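CYCLIN domain-containing protein (Chaetomium thermophilum, PDB 6Z3U) is probably the cyclin H subunit of the CDK-activating kinase complex, a regulatory partner of its cyclin-dependent kinase. Local coordinates at residues 185-195 with 231-240; 219-230 with 328-337. All blocks are in the same frame, centred on the assembly; numbering follows the deposited sequence.

Interaction 1 of 2, residues 185-195 with 231-240; sequences VKHPFRALRGA and YFHFTPSQIM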
loop_
_atom_site.group_PDB
_atom_site.type_symbol
_atom_site.label_atom_id
_atom_site.label_comp_id
_atom_site.label_asym_id
_atom_site.label_seq_id
_atom_site.Cartn_x
_atom_site.Cartn_y
_atom_site.Cartn_z
ATOM N N VAL A 185 5.996 -2.436 -0.444
ATOM C CA VAL A 185 7.406 -2.583 -0.113
ATOM C C VAL A 185 7.684 -1.794 1.159
ATOM O O VAL A 185 7.210 -0.662 1.316
ATOM C CB VAL A 185 8.321 -2.100 -1.254
ATOM C CG1 VAL A 185 9.759 -2.509 -0.981
ATOM C CG2 VAL A 185 7.841 -2.639 -2.592
ATOM N N LYS A 186 8.464 -2.386 2.055
ATOM C CA LYS A 186 8.705 -1.837 3.381
ATOM C C LYS A 186 10.124 -1.296 3.436
ATOM O O LYS A 186 11.080 -2.017 3.134
ATOM C CB LYS A 186 8.485 -2.902 4.457
ATOM C CG LYS A 186 7.080 -3.487 4.441
ATOM C CD LYS A 186 6.937 -4.641 5.413
ATOM C CE LYS A 186 5.482 -5.057 5.560
ATOM N NZ LYS A 186 4.606 -3.928 5.989
ATOM N N HIS A 187 10.254 -0.029 3.809
ATOM C CA HIS A 187 11.539 0.647 3.837
ATOM C C HIS A 187 11.939 1.005 5.261
ATOM O O HIS A 187 11.087 1.130 6.146
ATOM C CB HIS A 187 11.491 1.920 2.982
ATOM C CG HIS A 187 11.087 1.673 1.563
ATOM N ND1 HIS A 187 11.803 0.853 0.719
ATOM C CD2 HIS A 187 10.039 2.134 0.841
ATOM C CE1 HIS A 187 11.214 0.818 -0.463
ATOM N NE2 HIS A 187 10.142 1.590 -0.416
ATOM N N PRO A 188 13.235 1.196 5.518
ATOM C CA PRO A 188 13.694 1.505 6.884
ATOM C C PRO A 188 13.871 2.989 7.184
ATOM O O PRO A 188 14.372 3.313 8.266
ATOM C CB PRO A 188 15.053 0.790 6.933
ATOM C CG PRO A 188 15.430 0.477 5.475
ATOM C CD PRO A 188 14.377 1.082 4.598
ATOM N N PHE A 189 13.482 3.884 6.274
ATOM C CA PHE A 189 13.666 5.310 6.521
ATOM C C PHE A 189 12.855 5.764 7.728
ATOM O O PHE A 189 13.394 6.366 8.663
ATOM C CB PHE A 189 13.283 6.112 5.276
ATOM C CG PHE A 189 13.999 5.677 4.029
ATOM C CD1 PHE A 189 15.332 5.998 3.832
ATOM C CD2 PHE A 189 13.340 4.948 3.056
ATOM C CE1 PHE A 189 15.993 5.598 2.687
ATOM C CE2 PHE A 189 13.996 4.547 1.909
ATOM C CZ PHE A 189 15.325 4.872 1.725
ATOM N N ARG A 190 11.551 5.481 7.728
ATOM C CA ARG A 190 10.722 5.861 8.866
ATOM C C ARG A 190 11.119 5.098 10.123
ATOM O O ARG A 190 11.006 5.632 11.232
ATOM C CB ARG A 190 9.249 5.626 8.545
ATOM C CG ARG A 190 8.295 6.362 9.465
ATOM C CD ARG A 190 6.852 6.139 9.050
ATOM N NE ARG A 190 6.556 6.732 7.747
ATOM C CZ ARG A 190 6.604 6.079 6.588
ATOM N NH1 ARG A 190 6.938 4.795 6.545
ATOM N NH2 ARG A 190 6.316 6.718 5.463
ATOM N N ALA A 191 11.573 3.852 9.971
ATOM C CA ALA A 191 12.086 3.108 11.116
ATOM C C ALA A 191 13.261 3.824 11.767
ATOM O O ALA A 191 13.421 3.769 12.993
ATOM C CB ALA A 191 12.496 1.702 10.679
ATOM N N LEU A 192 14.096 4.495 10.970
ATOM C CA LEU A 192 15.242 5.206 11.526
ATOM C C LEU A 192 14.791 6.343 12.434
ATOM O O LEU A 192 15.263 6.473 13.570
ATOM C CB LEU A 192 16.125 5.739 10.397
ATOM C CG LEU A 192 17.287 6.656 10.789
ATOM C CD1 LEU A 192 18.278 5.945 11.697
ATOM C CD2 LEU A 192 17.983 7.178 9.541
ATOM N N ARG A 193 13.866 7.175 11.952
ATOM C CA ARG A 193 13.392 8.290 12.764
ATOM C C ARG A 193 12.676 7.791 14.011
ATOM O O ARG A 193 12.673 8.476 15.041
ATOM C CB ARG A 193 12.479 9.188 11.930
ATOM C CG ARG A 193 12.173 10.531 12.567
ATOM C CD ARG A 193 11.809 11.565 11.511
ATOM N NE ARG A 193 12.994 12.206 10.945
ATOM C CZ ARG A 193 12.978 13.025 9.898
ATOM N NH1 ARG A 193 11.835 13.308 9.286
ATOM N NH2 ARG A 193 14.110 13.559 9.456
ATOM N N GLY A 194 12.075 6.602 13.941
ATOM C CA GLY A 194 11.483 6.013 15.130
ATOM C C GLY A 194 12.528 5.570 16.136
ATOM O O GLY A 194 12.344 5.728 17.347
ATOM N N ALA A 195 13.642 5.019 15.651
ATOM C CA ALA A 195 14.703 4.577 16.549
ATOM C C ALA A 195 15.389 5.747 17.240
ATOM O O ALA A 195 15.860 5.602 18.373
ATOM C CB ALA A 195 15.730 3.749 15.776
ATOM N N TYR A 231 17.591 -6.133 1.311
ATOM C CA TYR A 231 16.156 -6.327 1.501
ATOM C C TYR A 231 15.772 -7.800 1.480
ATOM O O TYR A 231 14.820 -8.201 2.159
ATOM C CB TYR A 231 15.376 -5.571 0.424
ATOM C CG TYR A 231 15.181 -4.099 0.704
ATOM C CD1 TYR A 231 16.222 -3.317 1.183
ATOM C CD2 TYR A 231 13.955 -3.488 0.475
ATOM C CE1 TYR A 231 16.045 -1.971 1.436
ATOM C CE2 TYR A 231 13.770 -2.142 0.723
ATOM C CZ TYR A 231 14.819 -1.388 1.201
ATOM O OH TYR A 231 14.640 -0.049 1.451
ATOM N N PHE A 232 16.500 -8.622 0.721
ATOM C CA PHE A 232 16.114 -10.016 0.550
ATOM C C PHE A 232 16.440 -10.880 1.762
ATOM O O PHE A 232 15.812 -11.929 1.943
ATOM C CB PHE A 232 16.805 -10.617 -0.680
ATOM C CG PHE A 232 16.482 -9.913 -1.967
ATOM C CD1 PHE A 232 15.177 -9.832 -2.423
ATOM C CD2 PHE A 232 17.490 -9.352 -2.732
ATOM C CE1 PHE A 232 14.884 -9.189 -3.610
ATOM C CE2 PHE A 232 17.201 -8.710 -3.918
ATOM C CZ PHE A 232 15.897 -8.630 -4.358
ATOM N N HIS A 233 17.396 -10.465 2.594
ATOM C CA HIS A 233 17.852 -11.279 3.709
ATOM C C HIS A 233 17.604 -10.658 5.074
ATOM O O HIS A 233 17.808 -11.341 6.085
ATOM C CB HIS A 233 19.354 -11.570 3.567
ATOM C CG HIS A 233 19.755 -11.996 2.190
ATOM N ND1 HIS A 233 19.219 -13.102 1.568
ATOM C CD2 HIS A 233 20.637 -11.461 1.313
ATOM C CE1 HIS A 233 19.753 -13.231 0.367
ATOM N NE2 HIS A 233 20.618 -12.248 0.188
ATOM N N PHE A 234 17.171 -9.401 5.141
ATOM C CA PHE A 234 17.023 -8.712 6.414
ATOM C C PHE A 234 15.752 -7.879 6.409
ATOM O O PHE A 234 15.252 -7.475 5.356
ATOM C CB PHE A 234 18.238 -7.825 6.709
ATOM C CG PHE A 234 19.544 -8.562 6.666
ATOM C CD1 PHE A 234 19.943 -9.354 7.730
ATOM C CD2 PHE A 234 20.373 -8.466 5.562
ATOM C CE1 PHE A 234 21.143 -10.035 7.694
ATOM C CE2 PHE A 234 21.575 -9.144 5.520
ATOM C CZ PHE A 234 21.962 -9.930 6.588
ATOM N N THR A 235 15.239 -7.643 7.589
ATOM C CA THR A 235 14.028 -6.887 7.861
ATOM C C THR A 235 14.345 -5.396 7.944
ATOM O O THR A 235 15.455 -5.016 8.327
ATOM C CB THR A 235 13.411 -7.363 9.173
ATOM O OG1 THR A 235 13.099 -8.758 9.067
ATOM C CG2 THR A 235 12.146 -6.603 9.510
ATOM N N PRO A 236 13.401 -4.520 7.577
ATOM C CA PRO A 236 13.667 -3.076 7.704
ATOM C C PRO A 236 14.218 -2.672 9.060
ATOM O O PRO A 236 15.102 -1.809 9.128
ATOM C CB PRO A 236 12.294 -2.454 7.429
ATOM C CG PRO A 236 11.674 -3.395 6.454
ATOM C CD PRO A 236 12.136 -4.777 6.862
ATOM N N SER A 237 13.726 -3.269 10.147
ATOM C CA SER A 237 14.312 -2.991 11.454
ATOM C C SER A 237 15.760 -3.458 11.500
ATOM O O SER A 237 16.635 -2.750 12.008
ATOM C CB SER A 237 13.501 -3.671 12.557
ATOM O OG SER A 237 13.539 -5.083 12.424
ATOM N N GLN A 238 16.029 -4.650 10.965
ATOM C CA GLN A 238 17.393 -5.167 10.954
ATOM C C GLN A 238 18.300 -4.292 10.097
ATOM O O GLN A 238 19.407 -3.929 10.513
ATOM C CB GLN A 238 17.389 -6.611 10.452
ATOM C CG GLN A 238 16.663 -7.575 11.378
ATOM C CD GLN A 238 16.445 -8.939 10.752
ATOM O OE1 GLN A 238 16.790 -9.165 9.594
ATOM N NE2 GLN A 238 15.867 -9.856 11.518
ATOM N N ILE A 239 17.849 -3.948 8.889
ATOM C CA ILE A 239 18.636 -3.070 8.026
ATOM C C ILE A 239 18.809 -1.702 8.675
ATOM O O ILE A 239 19.899 -1.118 8.647
ATOM C CB ILE A 239 17.976 -2.954 6.638
ATOM C CG1 ILE A 239 17.950 -4.318 5.946
ATOM C CG2 ILE A 239 18.710 -1.931 5.783
ATOM C CD1 ILE A 239 17.136 -4.341 4.673
ATOM N N MET A 240 17.736 -1.169 9.264
ATOM C CA MET A 240 17.805 0.148 9.888
ATOM C C MET A 240 18.846 0.175 11.000
ATOM O O MET A 240 19.671 1.093 11.071
ATOM C CB MET A 240 16.427 0.540 10.424
ATOM C CG MET A 240 16.409 1.842 11.203
ATOM S SD MET A 240 16.738 1.597 12.955
ATOM C CE MET A 240 17.919 2.903 13.262
#

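Interaction 2 of 2, residues 219-230 with 328-337; sequences EILRFSPLITDA and MLSKELPERR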
loop_
_atom_site.group_PDB
_atom_site.type_symbol
_atom_site.label_atom_id
_atom_site.label_comp_id
_atom_site.label_asym_id
_atom_site.label_seq_id
_atom_site.Cartn_x
_atom_site.Cartn_y
_atom_site.Cartn_z
ATOM N N GLU A 219 21.843 8.629 4.921
ATOM C CA GLU A 219 22.561 8.517 3.655
ATOM C C GLU A 219 22.935 7.069 3.357
ATOM O O GLU A 219 22.908 6.640 2.198
ATOM C CB GLU A 219 23.814 9.395 3.675
ATOM C CG GLU A 219 23.560 10.875 3.400
ATOM C CD GLU A 219 22.873 11.125 2.063
ATOM O OE1 GLU A 219 22.860 10.208 1.212
ATOM O OE2 GLU A 219 22.343 12.240 1.867
ATOM N N ILE A 220 23.300 6.305 4.389
ATOM C CA ILE A 220 23.589 4.887 4.196
ATOM C C ILE A 220 22.347 4.160 3.700
ATOM O O ILE A 220 22.394 3.400 2.725
ATOM C CB ILE A 220 24.126 4.267 5.499
ATOM C CG1 ILE A 220 25.430 4.959 5.909
ATOM C CG2 ILE A 220 24.327 2.764 5.323
ATOM C CD1 ILE A 220 26.048 4.425 7.188
ATOM N N LEU A 221 21.212 4.382 4.367
ATOM C CA LEU A 221 19.980 3.717 3.965
ATOM C C LEU A 221 19.573 4.112 2.552
ATOM O O LEU A 221 18.967 3.310 1.832
ATOM C CB LEU A 221 18.859 4.051 4.950
ATOM C CG LEU A 221 18.969 3.449 6.355
ATOM C CD1 LEU A 221 17.790 3.893 7.211
ATOM C CD2 LEU A 221 19.048 1.929 6.308
ATOM N N ARG A 222 19.903 5.336 2.139
ATOM C CA ARG A 222 19.535 5.833 0.821
ATOM C C ARG A 222 20.301 5.166 -0.313
ATOM O O ARG A 222 19.933 5.365 -1.476
ATOM C CB ARG A 222 19.763 7.346 0.760
ATOM C CG ARG A 222 18.652 8.168 1.396
ATOM C CD ARG A 222 19.163 9.512 1.894
ATOM N NE ARG A 222 18.068 10.407 2.257
ATOM C CZ ARG A 222 18.108 11.732 2.148
ATOM N NH1 ARG A 222 17.054 12.454 2.502
ATOM N NH2 ARG A 222 19.196 12.337 1.689
ATOM N N PHE A 223 21.351 4.396 -0.022
ATOM C CA PHE A 223 22.159 3.825 -1.092
ATOM C C PHE A 223 22.562 2.382 -0.802
ATOM O O PHE A 223 22.344 1.494 -1.632
ATOM C CB PHE A 223 23.414 4.675 -1.312
ATOM C CG PHE A 223 24.209 4.281 -2.521
ATOM C CD1 PHE A 223 23.897 4.817 -3.760
ATOM C CD2 PHE A 223 25.256 3.380 -2.431
ATOM C CE1 PHE A 223 24.613 4.466 -4.885
ATOM C CE2 PHE A 223 25.979 3.024 -3.556
ATOM C CZ PHE A 223 25.656 3.571 -4.784
ATOM N N SER A 224 23.152 2.143 0.369
ATOM C CA SER A 224 23.769 0.846 0.642
ATOM C C SER A 224 22.804 -0.325 0.510
ATOM O O SER A 224 23.139 -1.293 -0.195
ATOM C CB SER A 224 24.410 0.870 2.034
ATOM O OG SER A 224 25.716 1.413 1.986
ATOM N N PRO A 225 21.622 -0.323 1.135
ATOM C CA PRO A 225 20.755 -1.506 1.055
ATOM C C PRO A 225 19.947 -1.596 -0.228
ATOM O O PRO A 225 19.317 -2.636 -0.473
ATOM C CB PRO A 225 19.843 -1.340 2.275
ATOM C CG PRO A 225 19.688 0.144 2.397
ATOM C CD PRO A 225 21.003 0.752 1.936
ATOM N N LEU A 226 19.947 -0.549 -1.052
ATOM C CA LEU A 226 19.259 -0.571 -2.335
ATOM C C LEU A 226 20.133 -1.132 -3.447
ATOM O O LEU A 226 19.610 -1.690 -4.419
ATOM C CB LEU A 226 18.807 0.842 -2.709
ATOM C CG LEU A 226 17.967 1.564 -1.655
ATOM C CD1 LEU A 226 17.627 2.970 -2.125
ATOM C CD2 LEU A 226 16.705 0.785 -1.327
ATOM N N ILE A 227 21.455 -0.996 -3.319
ATOM C CA ILE A 227 22.377 -1.520 -4.319
ATOM C C ILE A 227 22.812 -2.947 -4.006
ATOM O O ILE A 227 23.284 -3.654 -4.908
ATOM C CB ILE A 227 23.611 -0.609 -4.436
ATOM C CG1 ILE A 227 23.191 0.818 -4.803
ATOM C CG2 ILE A 227 24.581 -1.138 -5.476
ATOM C CD1 ILE A 227 22.403 0.927 -6.103
ATOM N N THR A 228 22.666 -3.389 -2.762
ATOM C CA THR A 228 23.009 -4.736 -2.336
ATOM C C THR A 228 21.726 -5.530 -2.096
ATOM O O THR A 228 20.613 -5.016 -2.236
ATOM C CB THR A 228 23.882 -4.694 -1.080
ATOM O OG1 THR A 228 24.516 -5.966 -0.893
ATOM C CG2 THR A 228 23.043 -4.360 0.147
ATOM N N ASP A 229 21.890 -6.802 -1.722
ATOM C CA ASP A 229 20.764 -7.695 -1.471
ATOM C C ASP A 229 20.238 -7.602 -0.041
ATOM O O ASP A 229 19.730 -8.597 0.493
ATOM C CB ASP A 229 21.162 -9.137 -1.792
ATOM C CG ASP A 229 21.507 -9.333 -3.253
ATOM O OD1 ASP A 229 21.081 -8.502 -4.085
ATOM O OD2 ASP A 229 22.199 -10.322 -3.571
ATOM N N ALA A 230 20.335 -6.431 0.590
ATOM C CA ALA A 230 19.936 -6.310 1.989
ATOM C C ALA A 230 18.461 -6.646 2.184
ATOM O O ALA A 230 18.101 -7.370 3.120
ATOM C CB ALA A 230 20.235 -4.899 2.497
ATOM N N MET A 328 27.315 -6.786 5.057
ATOM C CA MET A 328 26.803 -6.710 3.692
ATOM C C MET A 328 26.703 -5.264 3.221
ATOM O O MET A 328 27.041 -4.953 2.073
ATOM C CB MET A 328 25.440 -7.399 3.604
ATOM C CG MET A 328 24.841 -7.388 2.206
ATOM S SD MET A 328 23.438 -8.507 2.013
ATOM C CE MET A 328 24.003 -9.510 0.640
ATOM N N LEU A 329 26.239 -4.367 4.094
ATOM C CA LEU A 329 26.086 -2.967 3.711
ATOM C C LEU A 329 27.434 -2.291 3.496
ATOM O O LEU A 329 27.577 -1.448 2.603
ATOM C CB LEU A 329 25.288 -2.220 4.780
ATOM C CG LEU A 329 23.779 -2.107 4.562
ATOM C CD1 LEU A 329 23.150 -3.472 4.329
ATOM C CD2 LEU A 329 23.130 -1.405 5.745
ATOM N N SER A 330 28.435 -2.641 4.307
ATOM C CA SER A 330 29.718 -1.953 4.242
ATOM C C SER A 330 30.376 -2.054 2.871
ATOM O O SER A 330 31.190 -1.192 2.524
ATOM C CB SER A 330 30.660 -2.519 5.306
ATOM O OG SER A 330 31.053 -3.842 4.982
ATOM N N LYS A 331 30.047 -3.082 2.086
ATOM C CA LYS A 331 30.688 -3.279 0.790
ATOM C C LYS A 331 30.207 -2.303 -0.276
ATOM O O LYS A 331 30.810 -2.251 -1.354
ATOM C CB LYS A 331 30.453 -4.714 0.315
ATOM C CG LYS A 331 31.204 -5.762 1.124
ATOM C CD LYS A 331 30.795 -7.178 0.741
ATOM C CE LYS A 331 29.348 -7.448 1.123
ATOM N NZ LYS A 331 28.971 -8.881 0.991
ATOM N N GLU A 332 29.148 -1.535 -0.015
ATOM C CA GLU A 332 28.624 -0.573 -0.980
ATOM C C GLU A 332 28.114 0.663 -0.235
ATOM O O GLU A 332 26.934 1.001 -0.246
ATOM C CB GLU A 332 27.530 -1.210 -1.835
ATOM C CG GLU A 332 27.570 -0.806 -3.303
ATOM C CD GLU A 332 28.843 -1.253 -4.008
ATOM O OE1 GLU A 332 29.216 -2.437 -3.878
ATOM O OE2 GLU A 332 29.467 -0.418 -4.698
ATOM N N LEU A 333 29.035 1.366 0.418
ATOM C CA LEU A 333 28.692 2.541 1.197
ATOM C C LEU A 333 28.372 3.708 0.267
ATOM O O LEU A 333 28.641 3.654 -0.934
ATOM C CB LEU A 333 29.836 2.886 2.149
ATOM C CG LEU A 333 30.087 1.867 3.265
ATOM C CD1 LEU A 333 31.343 2.218 4.053
ATOM C CD2 LEU A 333 28.885 1.770 4.190
ATOM N N PRO A 334 27.779 4.780 0.798
ATOM C CA PRO A 334 27.419 5.921 -0.062
ATOM C C PRO A 334 28.573 6.490 -0.866
ATOM O O PRO A 334 28.338 7.090 -1.924
ATOM C CB PRO A 334 26.877 6.951 0.941
ATOM C CG PRO A 334 26.379 6.141 2.087
ATOM C CD PRO A 334 27.284 4.943 2.178
ATOM N N GLU A 335 29.815 6.336 -0.401
ATOM C CA GLU A 335 30.946 6.863 -1.157
ATOM C C GLU A 335 31.062 6.201 -2.523
ATOM O O GLU A 335 31.616 6.793 -3.455
ATOM C CB GLU A 335 32.248 6.670 -0.375
ATOM C CG GLU A 335 32.391 7.558 0.852
ATOM C CD GLU A 335 31.386 7.227 1.934
ATOM O OE1 GLU A 335 31.180 6.025 2.205
ATOM O OE2 GLU A 335 30.794 8.167 2.507
ATOM N N ARG A 336 30.544 4.980 -2.662
ATOM C CA ARG A 336 30.598 4.256 -3.925
ATOM C C ARG A 336 29.691 4.851 -4.992
ATOM O O ARG A 336 29.689 4.344 -6.121
ATOM C CB ARG A 336 30.237 2.788 -3.692
ATOM C CG ARG A 336 31.232 2.047 -2.806
ATOM C CD ARG A 336 32.355 1.421 -3.623
ATOM N NE ARG A 336 31.895 0.254 -4.369
ATOM C CZ ARG A 336 32.662 -0.483 -5.166
ATOM N NH1 ARG A 336 32.143 -1.525 -5.801
ATOM N NH2 ARG A 336 33.944 -0.179 -5.335
ATOM N N ARG A 337 28.926 5.900 -4.674
ATOM C CA ARG A 337 28.100 6.550 -5.687
ATOM C C ARG A 337 28.935 6.977 -6.886
ATOM O O ARG A 337 28.485 6.890 -8.034
ATOM C CB ARG A 337 27.392 7.766 -5.089
ATOM C CG ARG A 337 26.148 7.447 -4.285
ATOM C CD ARG A 337 25.471 8.726 -3.811
ATOM N NE ARG A 337 24.895 8.590 -2.474
ATOM C CZ ARG A 337 23.628 8.267 -2.218
ATOM N NH1 ARG A 337 23.217 8.176 -0.960
ATOM N NH2 ARG A 337 22.771 8.038 -3.207
#

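Interaction 1 of 2, residues 185-195 with 231-240
Pro-188 and Met-240 meet where helices 189-200 and 236-247 of the C-terminal cyclin domain cross, a helix crossing within the all-helical cyclin fold, packed here through prolines, alanines and a methionine. The axes of the short segments 189-195 and 236-240 come within 9.0 Å, with a crossing angle of -65°. Close packing begins at two prolines: Pro-188 just precedes the first helix, Pro-236 opens the second, and their CA atoms lie 4.7 Å apart. The CB of Pro-188 leans on Met-240 CB at 3.8 Å and also on the backbone O of Pro-236, which already accepts the helical bond from Met-240 N. Its CG reaches the CG2 branch of Ile-239 at 4.1 Å.

Beyond the prolines, Met-240 carries the packing on along helix 189-200. A bend at chi2 (-89°) turns its chain so that CG lies 4.0 Å from Ala-191 CB and the terminal CE touches both Ala-195 CB and Leu-192 CD1. The two alanines, one turn apart, let the thioether lie close to the helix backbone. Leu-221 of helix 207-221 covers Pro-188 and Ile-239 as well. Arg-190 points away and is itself buried, in salt bridges with Glu-53 of the RING-type protein chain and Asp-247 of the kinase chain.

The other end is looser. Of the Lys-186 side chain, CB alone comes close, 3.8 Å from Pro-236 CG, while its backbone O meets both Pro-236 CG and the Tyr-231 ring; the rest of the partly exposed chain leads off.

At the same end, but buried, is a polar pair. The rings of Tyr-231 and His-187 meet at their edges, and while His-187 NE2 bonds Thr-113 OG1, ND1 and Tyr-231 OH share a nearly straight hydrogen bond (162°, 3.1 Å).

Interaction 2 of 2, residues 219-230 with 328-337
In the C-terminal cyclin domain, the turn joining helix 207-221 to the short helix 224-227 receives the chain that leaves helix 313-330, and Phe-223 and Ser-224 make the central contacts. Phe-223 CG stands anti to the backbone N (chi1 -172°), which carries the ring out among residues 332-337. Arg-337 CG lies over one face in a CH-pi contact, 3.8 Å from the ring centroid, while CG1 of Ile-227, from the same segment as the ring, covers the opposite face. The backbone O of Glu-332 sits at the ring edge.

That same oxygen accepts a hydrogen bond from Ser-224 OG at 2.6 Å, the donor standing 44° out of the carbonyl plane. Pro-334 places its CG 3.7 Å from Ile-220 CA, against the last turn of helix 207-221. On the other side of Ser-224, Leu-329 brings CD1 to within 3.7 Å of Ala-230 CB, and Met-328 lays CG beside Thr-228 and CE beside Asp-229 CB.

Past the ring, the guanidinium of Arg-337 lies with one face against Phe-223 CB and extends NH1 to Glu-219 OE1, a salt bridge of 3.0 Å in which the two planar groups stand 83° apart. The other oxygen of Glu-219 takes a weak bond from Arg-222 NH2; Arg-222 has a stronger partner in Asp-108. Glu-332 packs its CG 3.7 Å from Ile-227 CG2, while its carboxylate serves Arg-336 and Trp-340.

The chemistry thus divides by depth: apolar packing and a single serine-to-carbonyl bond hold the inner part, whereas the ion pairs lie at the partly exposed edge. Glu-219, placed between two arginines, would probably be stabilised in its charged form, and its negative charge should partly offset that of Arg-337, with Asp-108 serving Arg-222.

How the interactions relate
The two interactions have centres 13 Å apart and alternate along the chain, and segment 219-230 of interaction 2 runs directly into segment 231-240 of interaction 1. They also touch in space. Ile-239 CD1 packs on Ala-230 O at 3.5 Å, Tyr-231 OH meets Leu-226 CD2 at 3.6 Å, and Leu-221 CD1 lies 3.6 Å from Pro-188 O. Leu-221, near the end of helix 207-221, and Leu-226 and Ala-230 beyond it thus border interaction 1. Surroundings differ: the RING-type chain lies within reach of many residues of interaction 1, the kinase of Arg-190 alone, whereas no other chain of the assembly touches the segments of interaction 2, which is internal packing of the cyclin.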